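Local atomic coordinates of multifunctional non-homologous end joining DNA repair protein LigD (Mycobacterium tuberculosis, PDB entry 2IRU), a protein that probably works with Ku to repair DNA double-strand breaks by non-homologous end joining, here represented by its polymerase domain. Residues A[155-158]-A[159-162]; A[195-198]-A[199-203]. All coordinates share one frame; numbering follows the deposited sequence.

Contact 1. Residues A[155-158]-A[159-162]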
loop_
_atom_site.group_PDB
_atom_site.type_symbol
_atom_site.label_atom_id
_atom_site.label_comp_id
_atom_site.label_asym_id
_atom_site.label_seq_id
_atom_site.Cartn_x
_atom_site.Cartn_y
_atom_site.Cartn_z
ATOM N N VAL A 155 -14.627 5.363 13.353
ATOM C CA VAL A 155 -14.491 6.188 12.151
ATOM C C VAL A 155 -14.357 5.277 10.912
ATOM O O VAL A 155 -15.018 5.515 9.905
ATOM C CB VAL A 155 -13.350 7.242 12.257
ATOM C CG1 VAL A 155 -13.137 7.984 10.915
ATOM C CG2 VAL A 155 -13.667 8.253 13.399
ATOM N N ALA A 156 -13.542 4.223 10.992
ATOM C CA ALA A 156 -13.459 3.283 9.851
ATOM C C ALA A 156 -14.806 2.668 9.462
ATOM O O ALA A 156 -15.145 2.605 8.257
ATOM C CB ALA A 156 -12.405 2.193 10.103
ATOM N N ARG A 157 -15.556 2.227 10.476
ATOM C CA ARG A 157 -16.868 1.608 10.257
ATOM C C ARG A 157 -17.823 2.625 9.638
ATOM O O ARG A 157 -18.675 2.276 8.817
ATOM C CB ARG A 157 -17.419 0.983 11.547
ATOM C CG ARG A 157 -16.678 -0.289 12.001
ATOM C CD ARG A 157 -17.382 -0.974 13.178
ATOM N NE ARG A 157 -17.613 -0.045 14.279
ATOM C CZ ARG A 157 -16.798 0.125 15.316
ATOM N NH1 ARG A 157 -15.677 -0.581 15.417
ATOM N NH2 ARG A 157 -17.133 1.000 16.270
ATOM N N ALA A 158 -17.669 3.892 10.027
ATOM C CA ALA A 158 -18.470 4.971 9.445
ATOM C C ALA A 158 -18.159 5.232 7.973
ATOM O O ALA A 158 -19.078 5.472 7.164
ATOM C CB ALA A 158 -18.334 6.235 10.283
ATOM N N VAL A 159 -16.873 5.188 7.612
ATOM C CA VAL A 159 -16.491 5.271 6.215
ATOM C C VAL A 159 -17.104 4.092 5.455
ATOM O O VAL A 159 -17.736 4.276 4.407
ATOM C CB VAL A 159 -14.944 5.266 6.036
ATOM C CG1 VAL A 159 -14.599 5.296 4.549
ATOM C CG2 VAL A 159 -14.325 6.440 6.791
ATOM N N ARG A 160 -16.913 2.888 6.009
ATOM C CA ARG A 160 -17.471 1.664 5.442
ATOM C C ARG A 160 -18.981 1.810 5.201
ATOM O O ARG A 160 -19.485 1.383 4.170
ATOM C CB ARG A 160 -17.239 0.465 6.364
ATOM C CG ARG A 160 -17.779 -0.840 5.798
ATOM C CD ARG A 160 -17.999 -1.886 6.873
ATOM N NE ARG A 160 -18.889 -1.397 7.933
ATOM C CZ ARG A 160 -19.017 -1.973 9.122
ATOM N NH1 ARG A 160 -18.345 -3.079 9.406
ATOM N NH2 ARG A 160 -19.823 -1.444 10.032
ATOM N N ASP A 161 -19.680 2.407 6.156
ATOM C CA ASP A 161 -21.140 2.487 6.073
ATOM C C ASP A 161 -21.580 3.451 4.967
ATOM O O ASP A 161 -22.515 3.151 4.208
ATOM C CB ASP A 161 -21.715 2.851 7.432
ATOM C CG ASP A 161 -21.610 1.701 8.445
ATOM O OD1 ASP A 161 -21.277 0.552 8.059
ATOM O OD2 ASP A 161 -21.884 1.948 9.641
ATOM N N LEU A 162 -20.882 4.583 4.846
ATOM C CA LEU A 162 -21.161 5.538 3.758
ATOM C C LEU A 162 -20.922 4.900 2.387
ATOM O O LEU A 162 -21.702 5.067 1.444
ATOM C CB LEU A 162 -20.322 6.810 3.905
ATOM C CG LEU A 162 -20.626 7.979 4.844
ATOM C CD1 LEU A 162 -20.101 7.809 6.215
ATOM C CD2 LEU A 162 -20.037 9.250 4.249
#

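Contact 2. Residues A[195-198]-A[199-203]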
loop_
_atom_site.group_PDB
_atom_site.type_symbol
_atom_site.label_atom_id
_atom_site.label_comp_id
_atom_site.label_asym_id
_atom_site.label_seq_id
_atom_site.Cartn_x
_atom_site.Cartn_y
_atom_site.Cartn_z
ATOM N N ALA A 195 -12.034 9.839 -8.980
ATOM C CA ALA A 195 -11.891 9.073 -7.727
ATOM C C ALA A 195 -11.576 9.970 -6.546
ATOM O O ALA A 195 -12.135 9.801 -5.440
ATOM C CB ALA A 195 -10.805 7.989 -7.884
ATOM N N THR A 196 -10.714 10.963 -6.773
ATOM C CA THR A 196 -10.330 11.892 -5.698
ATOM C C THR A 196 -11.519 12.761 -5.254
ATOM O O THR A 196 -11.749 12.970 -4.044
ATOM C CB THR A 196 -9.141 12.765 -6.101
ATOM O OG1 THR A 196 -8.030 11.919 -6.439
ATOM C CG2 THR A 196 -8.717 13.663 -4.944
ATOM N N VAL A 197 -12.292 13.247 -6.230
ATOM C CA VAL A 197 -13.531 14.001 -5.930
ATOM C C VAL A 197 -14.529 13.153 -5.111
ATOM O O VAL A 197 -15.029 13.611 -4.069
ATOM C CB VAL A 197 -14.127 14.622 -7.208
ATOM C CG1 VAL A 197 -15.596 15.029 -7.019
ATOM C CG2 VAL A 197 -13.258 15.812 -7.653
ATOM N N LEU A 198 -14.711 11.886 -5.511
ATOM C CA LEU A 198 -15.605 10.955 -4.807
ATOM C C LEU A 198 -15.171 10.673 -3.359
ATOM O O LEU A 198 -15.985 10.779 -2.412
ATOM C CB LEU A 198 -15.746 9.642 -5.582
ATOM C CG LEU A 198 -16.572 8.511 -4.937
ATOM C CD1 LEU A 198 -18.033 8.939 -4.585
ATOM C CD2 LEU A 198 -16.604 7.309 -5.876
ATOM N N ALA A 199 -13.897 10.319 -3.196
ATOM C CA ALA A 199 -13.304 10.124 -1.869
ATOM C C ALA A 199 -13.399 11.383 -0.968
ATOM O O ALA A 199 -13.769 11.290 0.221
ATOM C CB ALA A 199 -11.868 9.628 -1.988
ATOM N N LYS A 200 -13.103 12.550 -1.543
ATOM C CA LYS A 200 -13.268 13.826 -0.835
ATOM C C LYS A 200 -14.701 14.027 -0.353
ATOM O O LYS A 200 -14.899 14.469 0.794
ATOM C CB LYS A 200 -12.884 14.997 -1.738
ATOM C CG LYS A 200 -12.808 16.360 -1.073
ATOM C CD LYS A 200 -12.626 17.423 -2.130
ATOM C CE LYS A 200 -12.390 18.801 -1.539
ATOM N NZ LYS A 200 -10.945 19.054 -1.268
ATOM N N ARG A 201 -15.686 13.750 -1.222
ATOM C CA ARG A 201 -17.113 13.855 -0.860
ATOM C C ARG A 201 -17.456 12.971 0.353
ATOM O O ARG A 201 -18.163 13.423 1.279
ATOM C CB ARG A 201 -18.041 13.528 -2.055
ATOM C CG ARG A 201 -19.515 13.859 -1.797
ATOM C CD ARG A 201 -20.442 13.823 -3.033
ATOM N NE ARG A 201 -19.857 14.409 -4.244
ATOM C CZ ARG A 201 -19.482 13.701 -5.307
ATOM N NH1 ARG A 201 -19.634 12.377 -5.320
ATOM N NH2 ARG A 201 -18.964 14.319 -6.366
ATOM N N VAL A 202 -16.953 11.734 0.332
ATOM C CA VAL A 202 -17.140 10.786 1.446
ATOM C C VAL A 202 -16.556 11.359 2.761
ATOM O O VAL A 202 -17.245 11.397 3.807
ATOM C CB VAL A 202 -16.532 9.383 1.104
ATOM C CG1 VAL A 202 -16.540 8.468 2.326
ATOM C CG2 VAL A 202 -17.331 8.755 -0.017
ATOM N N ALA A 203 -15.302 11.805 2.696
ATOM C CA ALA A 203 -14.604 12.395 3.864
ATOM C C ALA A 203 -15.326 13.618 4.428
ATOM O O ALA A 203 -15.543 13.727 5.644
ATOM C CB ALA A 203 -13.195 12.779 3.482
#

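Contact 1. Residues A[155-158]-A[159-162]
R157 lays its CB and CG over one face of the R160 guanidinium, one helical turn further along helix 149-164. The closest approach is CB of R157 to NH2 of R160 at 3.7 Å, and CG stands above the plane toward its rim. R160 comes back along the helix because its chain bends at the third torsion (chi3 56°). At the edge of the same guanidinium lies the carboxylate of D161, gripped side-on in a salt bridge: NE and NH2 of R160 both donate to OD1 of D161, at 3.1 and 3.2 Å, from the same face of the carboxylate. The backbone is alpha-helical, with R160 N bonded almost straight to A156 O at 2.9 Å, while the bond from D161 N to R157 O, 2.8 Å, is bent (138° at the hydrogen). On another side V159 sets CG2 3.3 Å from V155 O, and both valines pack on L206 of helix 192-209. A156 touches L180 and lies about 4 Å, side chain to side chain, from L141; both probably bind the polymerase substrate. W260 adds a cation-pi contact to R160. The shared OD1 probably offsets the charge of R160 and helps to fix its rotation.

Contact 2. Residues A[195-198]-A[199-203]
Four successive i to i+4 bonds, from A199 N to A195 O through V202 N to L198 O, carry the backbone through the middle of alpha-helix 192-209 at N to O distances of 2.9 to 3.1 Å. This helix belongs to the primase-polymerase domain and packs against its mixed sheet: A195 and L198 touch L137, and A199 touches F139, both residues of strand 129-143. Across the turn the side chains meet mainly at R201, whose guanidinium reaches back toward the preceding turn. Its NH2 comes to 3.5 Å from CG1 of V197, and its NH1 to 3.9 Å from CD1 of L198, so that one methyl from each residue meets the guanidinium obliquely. R201 has CG anti to the backbone N (chi1 -170°), and a bend at chi3 of -41° turns the end of the chain back to these methyls. The contacts are van der Waals ones, made at the margin between the exposed side of the helix, with V197 and R201, and the side on the sheet, where L198 lies.

K200 starts out close to the helix, with CB 3.3 Å from T196 O, but its chain, extended as far as CE and bent at the last torsion, then leads away from the preceding turn. T196, its OG1 hydrogen-bonded to S192 O of its own helix, lies about 8 Å, side chain to side chain, from Q233 and D230, which probably bind substrate and manganese respectively. V202 touches L162 and L163 of helix 149-164, and within the segments its CG2 branch, anti to its own carbonyl carbon, lies 3.4 Å from L198 O.

Contacts 1 and 2 are short pieces of two different helices, 149-164 and 192-209, with centres about 14 Å apart on the same side of the chain's centre. The helices meet directly where CD2 of L162 packs 3.5 Å from V202 O. Each contact is partly buried: V155, A156 and V159 are the buried residues of contact 1, and A195, A199 and V202 those of contact 2, while the arginines lie toward the surface. Both helices pack on the mixed sheet, contact 1 through strand 180-186 and contact 2 through strand 129-143. Their outer chemistry differs, for 155-162 has a salt bridge beside the aliphatic part of R157 over the face of R160, whereas the arginine of 195-203 meets aliphatic methyls.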